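Local coordinates for protein MymaA.19257.a.B3 (Mycobacterium marinum, PDB 6Q10) that is of unknown function but, as the soluble domain of a secreted, membrane-linked protein of the LytR_C family, probably works at the mycobacterial cell envelope, at residues 49-54 and 92-97; 128-133 and 144-149; 76-81 and 86-91; 45-50 and 119-124. All blocks are in the same frame, centred on the assembly; numbering follows the deposited sequence. Where two conformers were deposited one is given.

Contact 1 of 4, residues 49-54 and 92-97; sequences GALKDL and WLVAPC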
loop_
_atom_site.group_PDB
_atom_site.type_symbol
_atom_site.label_atom_id
_atom_site.label_comp_id
_atom_site.label_asym_id
_atom_site.label_seq_id
_atom_site.Cartn_x
_atom_site.Cartn_y
_atom_site.Cartn_z
ATOM N N GLY A 49 5.540 7.080 9.054
ATOM C CA GLY A 49 6.844 7.734 8.979
ATOM C C GLY A 49 7.772 7.048 7.997
ATOM O O GLY A 49 8.501 7.710 7.250
ATOM N N ALA A 50 7.747 5.708 7.965
ATOM C CA ALA A 50 8.601 4.980 7.022
ATOM C C ALA A 50 8.205 5.266 5.578
ATOM O O ALA A 50 9.076 5.400 4.705
ATOM C CB ALA A 50 8.533 3.478 7.305
ATOM N N LEU A 51 6.899 5.365 5.314
ATOM C CA LEU A 51 6.410 5.750 3.985
ATOM C C LEU A 51 6.853 7.163 3.620
ATOM O O LEU A 51 7.289 7.422 2.489
ATOM C CB LEU A 51 4.885 5.653 3.939
ATOM C CG LEU A 51 4.317 4.233 3.971
ATOM C CD1 LEU A 51 2.828 4.351 4.119
ATOM C CD2 LEU A 51 4.641 3.493 2.643
ATOM N N LYS A 52 6.711 8.104 4.554
ATOM C CA LYS A 52 7.198 9.459 4.295
ATOM C C LYS A 52 8.675 9.446 3.928
ATOM O O LYS A 52 9.096 10.130 2.986
ATOM C CB LYS A 52 6.951 10.345 5.520
ATOM C CG LYS A 52 7.213 11.823 5.233
ATOM C CD LYS A 52 6.960 12.676 6.459
ATOM C CE LYS A 52 7.263 14.142 6.185
ATOM N NZ LYS A 52 6.594 14.999 7.203
ATOM N N ASP A 53 9.477 8.650 4.641
ATOM C CA ASP A 53 10.909 8.605 4.362
ATOM C C ASP A 53 11.206 8.088 2.959
ATOM O O ASP A 53 12.232 8.466 2.372
ATOM C CB ASP A 53 11.618 7.731 5.396
ATOM C CG ASP A 53 11.636 8.359 6.766
ATOM O OD1 ASP A 53 11.396 9.581 6.849
ATOM O OD2 ASP A 53 11.912 7.641 7.748
ATOM N N LEU A 54 10.341 7.219 2.419
ATOM C CA LEU A 54 10.487 6.710 1.058
ATOM C C LEU A 54 10.058 7.711 0.001
ATOM O O LEU A 54 10.326 7.499 -1.185
ATOM C CB LEU A 54 9.664 5.429 0.864
ATOM C CG LEU A 54 10.082 4.212 1.672
ATOM C CD1 LEU A 54 8.989 3.198 1.516
ATOM C CD2 LEU A 54 11.426 3.668 1.199
ATOM N N TRP A 92 1.297 -1.071 -2.661
ATOM C CA TRP A 92 1.435 -2.524 -2.730
ATOM C C TRP A 92 2.868 -2.969 -2.996
ATOM O O TRP A 92 3.233 -4.098 -2.665
ATOM C CB TRP A 92 0.469 -3.035 -3.821
ATOM C CG TRP A 92 0.153 -4.491 -3.827
ATOM C CD1 TRP A 92 -0.050 -5.309 -2.758
ATOM C CD2 TRP A 92 -0.029 -5.292 -4.998
ATOM N NE1 TRP A 92 -0.363 -6.584 -3.204
ATOM C CE2 TRP A 92 -0.332 -6.595 -4.577
ATOM C CE3 TRP A 92 0.071 -5.026 -6.366
ATOM C CZ2 TRP A 92 -0.560 -7.636 -5.490
ATOM C CZ3 TRP A 92 -0.166 -6.062 -7.265
ATOM C CH2 TRP A 92 -0.479 -7.335 -6.815
ATOM N N LEU A 93 3.687 -2.103 -3.605
ATOM C CA LEU A 93 5.101 -2.409 -3.775
ATOM C C LEU A 93 5.790 -2.653 -2.443
ATOM O O LEU A 93 6.650 -3.531 -2.332
ATOM C CB LEU A 93 5.792 -1.246 -4.491
ATOM C CG LEU A 93 5.353 -1.064 -5.930
ATOM C CD1 LEU A 93 5.903 0.284 -6.414
ATOM C CD2 LEU A 93 5.869 -2.205 -6.829
ATOM N N VAL A 94 5.462 -1.842 -1.427
ATOM C CA VAL A 94 6.159 -1.925 -0.151
ATOM C C VAL A 94 5.345 -2.690 0.890
ATOM O O VAL A 94 5.881 -3.008 1.960
ATOM C CB VAL A 94 6.562 -0.525 0.356
ATOM C CG1 VAL A 94 7.633 0.071 -0.595
ATOM C CG2 VAL A 94 5.348 0.421 0.451
ATOM N N ALA A 95 4.093 -3.031 0.591
ATOM C CA ALA A 95 3.290 -3.926 1.436
ATOM C C ALA A 95 2.727 -5.042 0.561
ATOM O O ALA A 95 1.510 -5.170 0.388
ATOM C CB ALA A 95 2.170 -3.147 2.122
ATOM N N PRO A 96 3.595 -5.858 -0.039
ATOM C CA PRO A 96 3.135 -6.745 -1.116
ATOM C C PRO A 96 2.284 -7.907 -0.661
ATOM O O PRO A 96 1.691 -8.581 -1.526
ATOM C CB PRO A 96 4.454 -7.242 -1.737
ATOM C CG PRO A 96 5.461 -7.163 -0.590
ATOM C CD PRO A 96 5.054 -5.883 0.131
ATOM N N CYS A 97 2.231 -8.217 0.638
ATOM C CA CYS A 97 1.492 -9.398 1.071
ATOM C C CYS A 97 0.168 -9.027 1.719
ATOM O O CYS A 97 -0.437 -9.848 2.410
ATOM C CB CYS A 97 2.368 -10.260 1.975
ATOM S SG CYS A 97 3.806 -10.882 0.995
#

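Contact 2 of 4, residues 128-133 and 144-149; sequences DAVLSS and PTLIAK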
loop_
_atom_site.group_PDB
_atom_site.type_symbol
_atom_site.label_atom_id
_atom_site.label_comp_id
_atom_site.label_asym_id
_atom_site.label_seq_id
_atom_site.Cartn_x
_atom_site.Cartn_y
_atom_site.Cartn_z
ATOM N N ASP A 128 13.318 -1.118 -4.740
ATOM C CA ASP A 128 13.999 0.170 -4.719
ATOM C C ASP A 128 14.130 0.742 -6.120
ATOM O O ASP A 128 13.984 1.954 -6.311
ATOM C CB ASP A 128 15.363 0.030 -4.060
ATOM C CG ASP A 128 15.261 -0.236 -2.563
ATOM O OD1 ASP A 128 14.129 -0.416 -2.047
ATOM O OD2 ASP A 128 16.320 -0.277 -1.901
ATOM N N ALA A 129 14.403 -0.117 -7.109
ATOM C CA ALA A 129 14.465 0.340 -8.493
ATOM C C ALA A 129 13.134 0.915 -8.938
ATOM O O ALA A 129 13.078 1.994 -9.543
ATOM C CB ALA A 129 14.902 -0.806 -9.406
ATOM N N VAL A 130 12.036 0.214 -8.653
ATOM C CA VAL A 130 10.734 0.741 -9.056
ATOM C C VAL A 130 10.443 2.055 -8.326
ATOM O O VAL A 130 9.983 3.031 -8.939
ATOM C CB VAL A 130 9.632 -0.301 -8.812
ATOM C CG1 VAL A 130 8.238 0.276 -9.168
ATOM C CG2 VAL A 130 9.886 -1.564 -9.637
ATOM N N LEU A 131 10.670 2.100 -7.009
ATOM C CA LEU A 131 10.371 3.333 -6.260
ATOM C C LEU A 131 11.149 4.529 -6.810
ATOM O O LEU A 131 10.625 5.640 -6.853
ATOM C CB LEU A 131 10.668 3.176 -4.768
ATOM C CG LEU A 131 9.815 2.171 -4.007
ATOM C CD1 LEU A 131 10.340 2.016 -2.595
ATOM C CD2 LEU A 131 8.353 2.647 -3.987
ATOM N N SER A 132 12.389 4.317 -7.260
ATOM C CA SER A 132 13.159 5.425 -7.830
ATOM C C SER A 132 12.468 6.043 -9.053
ATOM O O SER A 132 12.615 7.251 -9.300
ATOM C CB SER A 132 14.578 4.951 -8.172
ATOM O OG SER A 132 14.610 4.140 -9.335
ATOM N N SER A 133 11.723 5.248 -9.828
ATOM C CA SER A 133 10.971 5.759 -10.974
ATOM C C SER A 133 9.712 6.506 -10.582
ATOM O O SER A 133 9.043 7.062 -11.466
ATOM C CB SER A 133 10.567 4.624 -11.908
ATOM O OG SER A 133 11.692 3.889 -12.290
ATOM N N PRO A 144 7.911 -2.359 -15.912
ATOM C CA PRO A 144 6.808 -3.315 -15.742
ATOM C C PRO A 144 7.264 -4.734 -15.468
ATOM O O PRO A 144 6.530 -5.484 -14.811
ATOM C CB PRO A 144 6.056 -3.216 -17.078
ATOM C CG PRO A 144 7.096 -2.769 -18.035
ATOM C CD PRO A 144 7.945 -1.798 -17.269
ATOM N N THR A 145 8.437 -5.133 -15.963
ATOM C CA THR A 145 8.948 -6.470 -15.662
ATOM C C THR A 145 9.276 -6.629 -14.185
ATOM O O THR A 145 9.033 -7.692 -13.599
ATOM C CB THR A 145 10.205 -6.769 -16.489
ATOM O OG1 THR A 145 9.910 -6.656 -17.881
ATOM C CG2 THR A 145 10.727 -8.173 -16.183
ATOM N N LEU A 146 9.903 -5.618 -13.579
ATOM C CA LEU A 146 10.174 -5.701 -12.154
ATOM C C LEU A 146 8.889 -5.687 -11.366
ATOM O O LEU A 146 8.773 -6.394 -10.366
ATOM C CB LEU A 146 11.067 -4.550 -11.682
ATOM C CG LEU A 146 12.475 -4.511 -12.225
ATOM C CD1 LEU A 146 13.173 -3.360 -11.535
ATOM C CD2 LEU A 146 13.198 -5.813 -11.984
ATOM N N ILE A 147 7.929 -4.832 -11.747
ATOM C CA ILE A 147 6.668 -4.806 -11.008
ATOM C C ILE A 147 6.019 -6.180 -11.042
ATOM O O ILE A 147 5.557 -6.707 -10.009
ATOM C CB ILE A 147 5.735 -3.727 -11.579
ATOM C CG1 ILE A 147 6.329 -2.365 -11.275
ATOM C CG2 ILE A 147 4.338 -3.873 -10.978
ATOM C CD1 ILE A 147 5.662 -1.188 -12.022
ATOM N N ALA A 148 5.954 -6.771 -12.235
ATOM C CA ALA A 148 5.386 -8.105 -12.365
ATOM C C ALA A 148 6.151 -9.112 -11.524
ATOM O O ALA A 148 5.535 -9.926 -10.829
ATOM C CB ALA A 148 5.365 -8.523 -13.834
ATOM N N LYS A 149 7.490 -9.025 -11.513
ATOM C CA LYS A 149 8.290 -9.986 -10.758
ATOM C C LYS A 149 8.054 -9.857 -9.257
ATOM O O LYS A 149 7.957 -10.866 -8.543
ATOM C CB LYS A 149 9.782 -9.815 -11.084
ATOM C CG LYS A 149 10.671 -10.698 -10.203
ATOM C CD LYS A 149 12.146 -10.384 -10.402
ATOM C CE LYS A 149 13.006 -11.077 -9.349
ATOM N NZ LYS A 149 14.425 -10.633 -9.430
#

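Contact 3 of 4, residues 76-81 and 86-91; sequences GQIRFG and ATAAAV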
loop_
_atom_site.group_PDB
_atom_site.type_symbol
_atom_site.label_atom_id
_atom_site.label_comp_id
_atom_site.label_asym_id
_atom_site.label_seq_id
_atom_site.Cartn_x
_atom_site.Cartn_y
_atom_site.Cartn_z
ATOM N N GLY A 76 -2.302 -7.528 6.325
ATOM C CA GLY A 76 -3.094 -6.314 6.288
ATOM C C GLY A 76 -3.858 -6.186 4.989
ATOM O O GLY A 76 -4.013 -7.133 4.244
ATOM N N GLN A 77 -4.362 -4.978 4.742
ATOM C CA GLN A 77 -5.204 -4.715 3.578
ATOM C C GLN A 77 -4.808 -3.386 2.973
ATOM O O GLN A 77 -4.290 -2.511 3.667
ATOM C CB GLN A 77 -6.705 -4.638 3.937
ATOM C CG GLN A 77 -7.201 -5.896 4.547
ATOM C CD GLN A 77 -8.617 -5.784 5.060
ATOM O OE1 GLN A 77 -9.123 -4.685 5.333
ATOM N NE2 GLN A 77 -9.271 -6.941 5.200
ATOM N N ILE A 78 -5.046 -3.234 1.675
ATOM C CA ILE A 78 -4.990 -1.927 1.033
ATOM C C ILE A 78 -6.375 -1.653 0.478
ATOM O O ILE A 78 -6.885 -2.443 -0.326
ATOM C CB ILE A 78 -3.927 -1.868 -0.068
ATOM C CG1 ILE A 78 -2.550 -2.167 0.521
ATOM C CG2 ILE A 78 -3.903 -0.466 -0.723
ATOM C CD1 ILE A 78 -1.457 -2.348 -0.554
ATOM N N ARG A 79 -7.009 -0.585 0.961
ATOM C CA ARG A 79 -8.392 -0.259 0.612
ATOM C C ARG A 79 -8.399 1.031 -0.198
ATOM O O ARG A 79 -7.727 2.004 0.168
ATOM C CB ARG A 79 -9.255 -0.094 1.856
ATOM C CG ARG A 79 -9.248 -1.261 2.834
ATOM C CD ARG A 79 -10.052 -0.866 4.059
ATOM N NE ARG A 79 -9.949 -1.901 5.090
ATOM C CZ ARG A 79 -10.116 -1.686 6.385
ATOM N NH1 ARG A 79 -10.406 -0.466 6.831
ATOM N NH2 ARG A 79 -9.986 -2.699 7.251
ATOM N N PHE A 80 -9.152 1.041 -1.293
ATOM C CA PHE A 80 -9.088 2.169 -2.224
ATOM C C PHE A 80 -10.337 2.162 -3.084
ATOM O O PHE A 80 -11.081 1.180 -3.133
ATOM C CB PHE A 80 -7.844 2.074 -3.123
ATOM C CG PHE A 80 -7.753 0.772 -3.859
ATOM C CD1 PHE A 80 -8.196 0.657 -5.162
ATOM C CD2 PHE A 80 -7.220 -0.347 -3.239
ATOM C CE1 PHE A 80 -8.120 -0.549 -5.832
ATOM C CE2 PHE A 80 -7.136 -1.557 -3.913
ATOM C CZ PHE A 80 -7.599 -1.655 -5.206
ATOM N N GLY A 81 -10.558 3.277 -3.771
ATOM C CA GLY A 81 -11.530 3.346 -4.835
ATOM C C GLY A 81 -10.814 3.411 -6.177
ATOM O O GLY A 81 -9.600 3.555 -6.253
ATOM N N ALA A 86 -3.863 3.776 -8.665
ATOM C CA ALA A 86 -2.417 3.906 -8.863
ATOM C C ALA A 86 -1.692 4.138 -7.549
ATOM O O ALA A 86 -0.575 3.641 -7.363
ATOM C CB ALA A 86 -2.101 5.037 -9.845
ATOM N N THR A 87 -2.299 4.882 -6.617
ATOM C CA THR A 87 -1.707 4.986 -5.302
ATOM C C THR A 87 -1.658 3.636 -4.616
ATOM O O THR A 87 -0.644 3.271 -4.008
ATOM C CB THR A 87 -2.491 5.986 -4.468
ATOM O OG1 THR A 87 -2.303 7.285 -5.052
ATOM C CG2 THR A 87 -1.976 5.996 -3.044
ATOM N N ALA A 88 -2.742 2.874 -4.713
ATOM C CA ALA A 88 -2.736 1.556 -4.093
ATOM C C ALA A 88 -1.640 0.678 -4.690
ATOM O O ALA A 88 -0.996 -0.093 -3.973
ATOM C CB ALA A 88 -4.103 0.896 -4.265
ATOM N N ALA A 89 -1.392 0.812 -6.000
ATOM C CA ALA A 89 -0.334 0.023 -6.632
ATOM C C ALA A 89 1.025 0.401 -6.066
ATOM O O ALA A 89 1.907 -0.457 -5.928
ATOM C CB ALA A 89 -0.355 0.237 -8.143
ATOM N N ALA A 90 1.228 1.701 -5.792
ATOM C CA ALA A 90 2.478 2.151 -5.192
ATOM C C ALA A 90 2.638 1.601 -3.776
ATOM O O ALA A 90 3.716 1.113 -3.417
ATOM C CB ALA A 90 2.535 3.695 -5.184
ATOM N N VAL A 91 1.576 1.686 -2.961
ATOM C CA VAL A 91 1.633 1.116 -1.616
ATOM C C VAL A 91 1.897 -0.387 -1.684
ATOM O O VAL A 91 2.641 -0.940 -0.864
ATOM C CB VAL A 91 0.334 1.423 -0.852
ATOM C CG1 VAL A 91 0.387 0.804 0.544
ATOM C CG2 VAL A 91 0.151 2.947 -0.748
#

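Contact 4 of 4, residues 45-50 and 119-124; sequences ADVAGA and TTLAHN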
loop_
_atom_site.group_PDB
_atom_site.type_symbol
_atom_site.label_atom_id
_atom_site.label_comp_id
_atom_site.label_asym_id
_atom_site.label_seq_id
_atom_site.Cartn_x
_atom_site.Cartn_y
_atom_site.Cartn_z
ATOM N N ALA A 45 1.758 4.885 13.183
ATOM C CA ALA A 45 2.612 6.064 13.110
ATOM C C ALA A 45 4.000 5.700 12.595
ATOM O O ALA A 45 4.594 6.459 11.817
ATOM C CB ALA A 45 2.703 6.738 14.483
ATOM N N ASP A 46 4.542 4.561 13.046
ATOM C CA ASP A 46 5.858 4.122 12.586
ATOM C C ASP A 46 5.848 3.892 11.086
ATOM O O ASP A 46 6.763 4.330 10.373
ATOM C CB ASP A 46 6.286 2.839 13.300
ATOM C CG ASP A 46 6.527 3.043 14.768
ATOM O OD1 ASP A 46 6.819 4.193 15.161
ATOM O OD2 ASP A 46 6.432 2.047 15.517
ATOM N N VAL A 47 4.814 3.207 10.582
ATOM C CA VAL A 47 4.778 2.882 9.158
ATOM C C VAL A 47 4.518 4.137 8.331
ATOM O O VAL A 47 5.117 4.326 7.263
ATOM C CB VAL A 47 3.741 1.773 8.880
ATOM C CG1 VAL A 47 3.489 1.596 7.368
ATOM C CG2 VAL A 47 4.216 0.473 9.497
ATOM N N ALA A 48 3.631 5.020 8.810
ATOM C CA ALA A 48 3.421 6.295 8.118
ATOM C C ALA A 48 4.730 7.076 7.994
ATOM O O ALA A 48 5.022 7.670 6.937
ATOM C CB ALA A 48 2.362 7.126 8.859
ATOM N N GLY A 49 5.540 7.080 9.054
ATOM C CA GLY A 49 6.844 7.734 8.979
ATOM C C GLY A 49 7.772 7.048 7.997
ATOM O O GLY A 49 8.501 7.710 7.250
ATOM N N ALA A 50 7.747 5.708 7.965
ATOM C CA ALA A 50 8.601 4.980 7.022
ATOM C C ALA A 50 8.205 5.266 5.578
ATOM O O ALA A 50 9.076 5.400 4.705
ATOM C CB ALA A 50 8.533 3.478 7.305
ATOM N N THR A 119 5.038 -6.566 9.931
ATOM C CA THR A 119 6.249 -6.187 10.657
ATOM C C THR A 119 6.812 -4.891 10.089
ATOM O O THR A 119 6.654 -3.838 10.714
ATOM C CB THR A 119 7.291 -7.309 10.642
ATOM O OG1 THR A 119 7.510 -7.749 9.294
ATOM C CG2 THR A 119 6.854 -8.484 11.520
ATOM N N THR A 120 7.416 -4.922 8.898
ATOM C CA THR A 120 8.024 -3.755 8.290
ATOM C C THR A 120 7.630 -3.675 6.815
ATOM O O THR A 120 7.162 -4.650 6.219
ATOM C CB THR A 120 9.559 -3.805 8.397
ATOM O OG1 THR A 120 10.038 -4.927 7.653
ATOM C CG2 THR A 120 10.005 -3.952 9.841
ATOM N N LEU A 121 7.792 -2.487 6.239
ATOM C CA LEU A 121 7.677 -2.355 4.792
ATOM C C LEU A 121 8.725 -3.224 4.095
ATOM O O LEU A 121 9.818 -3.473 4.619
ATOM C CB LEU A 121 7.864 -0.899 4.367
ATOM C CG LEU A 121 6.845 0.108 4.905
ATOM C CD1 LEU A 121 7.262 1.470 4.420
ATOM C CD2 LEU A 121 5.475 -0.265 4.391
ATOM N N ALA A 122 8.372 -3.689 2.906
ATOM C CA ALA A 122 9.277 -4.510 2.121
ATOM C C ALA A 122 10.264 -3.634 1.377
ATOM O O ALA A 122 9.929 -2.534 0.929
ATOM C CB ALA A 122 8.507 -5.366 1.114
ATOM N N HIS A 123 11.482 -4.144 1.230
ATOM C CA HIS A 123 12.471 -3.456 0.417
ATOM C C HIS A 123 13.489 -4.462 -0.088
ATOM O O HIS A 123 13.860 -5.412 0.614
ATOM C CB HIS A 123 13.166 -2.323 1.188
ATOM C CG HIS A 123 14.168 -2.795 2.193
ATOM N ND1 HIS A 123 15.509 -2.928 1.898
ATOM C CD2 HIS A 123 14.030 -3.158 3.489
ATOM C CE1 HIS A 123 16.154 -3.356 2.968
ATOM N NE2 HIS A 123 15.280 -3.504 3.948
ATOM N N ASN A 124 13.922 -4.243 -1.313
ATOM C CA ASN A 124 14.954 -5.048 -1.942
ATOM C C ASN A 124 15.387 -4.257 -3.167
ATOM O O ASN A 124 14.872 -3.166 -3.412
ATOM C CB ASN A 124 14.474 -6.468 -2.268
ATOM C CG ASN A 124 13.271 -6.494 -3.188
ATOM O OD1 ASN A 124 13.176 -5.728 -4.147
ATOM N ND2 ASN A 124 12.322 -7.371 -2.879
#

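Contact 1 of 4, residues 49-54 and 92-97
Val94 meets Leu51 and Leu54 with its two methyl groups, one for each leucine, in a compact example of a branched side chain divided between two neighbours on a helix. The bond from its CA to its CB aims at helix 43-54, yet CB itself stops short of both leucines and the branches make the contact. With chi1 at -67°, CG1 lies anti to the carbonyl carbon, while CG2 falls between the backbone N and that carbon. CG1 comes to 4.0 Å from Leu54 CD1, the two side chains running past one another in opposite senses. CG2 reaches the other partner, lying 3.8 Å from Leu51 CD2, where the side chains meet at a slant. Only one methyl of each leucine takes part, and the contact is entirely apolar. Leu51 and Leu54, three residues apart, stand about one helical turn from each other, which accounts for their shared target. Leu51 also rests on Val32 and Val34 of strand 32-36, and Val94 on Ile127 and Leu131 of helix 125-132. The contact thus joins the later turns of helices 43-54 and 85-94, with the sheet bordering it through Leu51 and helix 125-132 through Val94.

Contact 2 of 4, residues 128-133 and 144-149
Val130 turns CG1 anti to its own backbone N (chi1 177°), which leaves CG2 anti to the carbonyl carbon and presents both methyls to the helix that faces it. There Ile147 holds CG1 beside its backbone N (chi1 -68°), a setting that lays this methylene, along with the terminal methyl, against the valine. Val130 CG1 lies 3.9 Å from Ile147 CG1 and 4.1 Å from Ile147 CD1, the two side chains crossing at roughly a right angle. The other branch, Val130 CG2, sits against the root of the neighbouring leucine, 3.8 Å from Leu146 CB. Leu146 continues past the valine in the opposite sense and sets its CD1 methyl 3.7 Å from Ala129 CB, where both residues are only partly buried. The short segments of helices 125-132 and 144-153 run obliquely antiparallel, their axes 9.8 Å apart at closest and crossing at -133°. Val130 also packs on Leu93 of helix 85-94, whereas Ile147 touches Pro24 and Pro142, so the pair lies between helix 85-94 on the valine's side and the prolines of two loops on the isoleucine's. Between the two helices runs a connection without regular structure. A salt bridge from Lys149 to Asp126 links the same two helices beside the apolar patch. Since methyl and methylene groups alone meet across these residues, the packing here is probably driven by burial of apolar surface, while the charged link is made beside it by the exposed Lys149.

Contact 3 of 4, residues 76-81 and 86-91
Gln77 OE1 is gripped by two nitrogens of Arg79, NE and NH2, each 2.9 Å from that oxygen. Both bonds are noticeably bent, since the two donors share one acceptor. The guanidinium presents its side edge, with OE1 only 5° out of its plane, and NE approaches nearly along the C=O axis while NH2 is tilted from the carbonyl plane. This polar pair lies on strand 76-80, the first strand of a beta-alpha-beta unit that continues through helix 85-94 to the parallel strand 99-102. A salt bridge from Arg79 to Asp64 and a hydrogen bond between Gln77 and Tyr67 fix the group further, so that buried polar atoms on this face of the strand have partners. The alternate residues, Ile78 and Phe80, point the other way, toward the helix, and illustrate how a strand can divide polar from apolar chemistry. Strand and helix segments run nearly antiparallel, at 165°, with their axes 8.8 Å apart at closest. At the centre, Ala88 turns its methyl over one face of the Phe80 ring in a CH-pi contact, 24° off the ring normal. The methyl is offset toward the rim, and its nearest ring atom is Phe80 CD2, 3.5 Å from Ala88 CB. Ile78 adds its branch methyl to the same alanine, CG2 lying 3.8 Å from Ala88 CB. Its longer arm serves the next turn of the helix: Ile78 CD1 comes within 3.8 Å of Val91 CG1, and also rests 4.0 Å from the backbone carbonyl carbon, Val91 C.

Contact 4 of 4, residues 45-50 and 119-124
Leu121 spreads its two methyls over Val47 and Ala50, and these apolar meetings make up the whole side-chain contact between loop and helix. The CD1 branch goes to the alanine, 3.7 Å from Ala50 CB, and is also 4.1 Å from the backbone carbon Ala50 C, so it lies against the helix surface as well as the methyl. The CD2 branch meets Val47 CG1 at 4.0 Å, the two side chains inclined to each other. With chi1 at -62°, Leu121 has CG beside its backbone N and anti to the carbonyl carbon, which puts one methyl against each of the two helix residues. Val47 also packs on Leu112 and Leu114 of strand 110-114, and thus joins the loop leucine to the sheet beneath helix 43-54, the helix of a beta-alpha-beta unit whose parallel strands are 32-36 and 60-63. Polar bonds shape the loop rather than the interface. Thr120 OG1 makes a weak bond of 3.4 Å to Leu121 O. A backbone hydrogen bond between Ala122 and Val94 ties the loop to the end of helix 85-94. Farther on, Asn124 occupies the N-cap position of helix 125-132, its OD1 accepting from the backbone N of Ile127.

Contacts 1 and 3 are the buried pair, sharing helix 85-94: contact 3 packs one side of it on the central sheet, and contact 1 sets its end against helix 43-54. Contact 4 uses that second helix again, but with a loop as partner and closer to the surface; its centre lies about 5 Å from that of contact 1, and Leu51 CD2 touches Leu121 CD1 at 3.8 Å. Contact 2 is the most peripheral, yet Val130 CG1 joins it to contact 1 at 3.6 Å from Leu93 CD1. Aliphatic packing occurs in all four contacts. An aromatic face takes part only in contact 3, where a hydrogen-bonded Gln77-Arg79 pair also occupies the strand's other side.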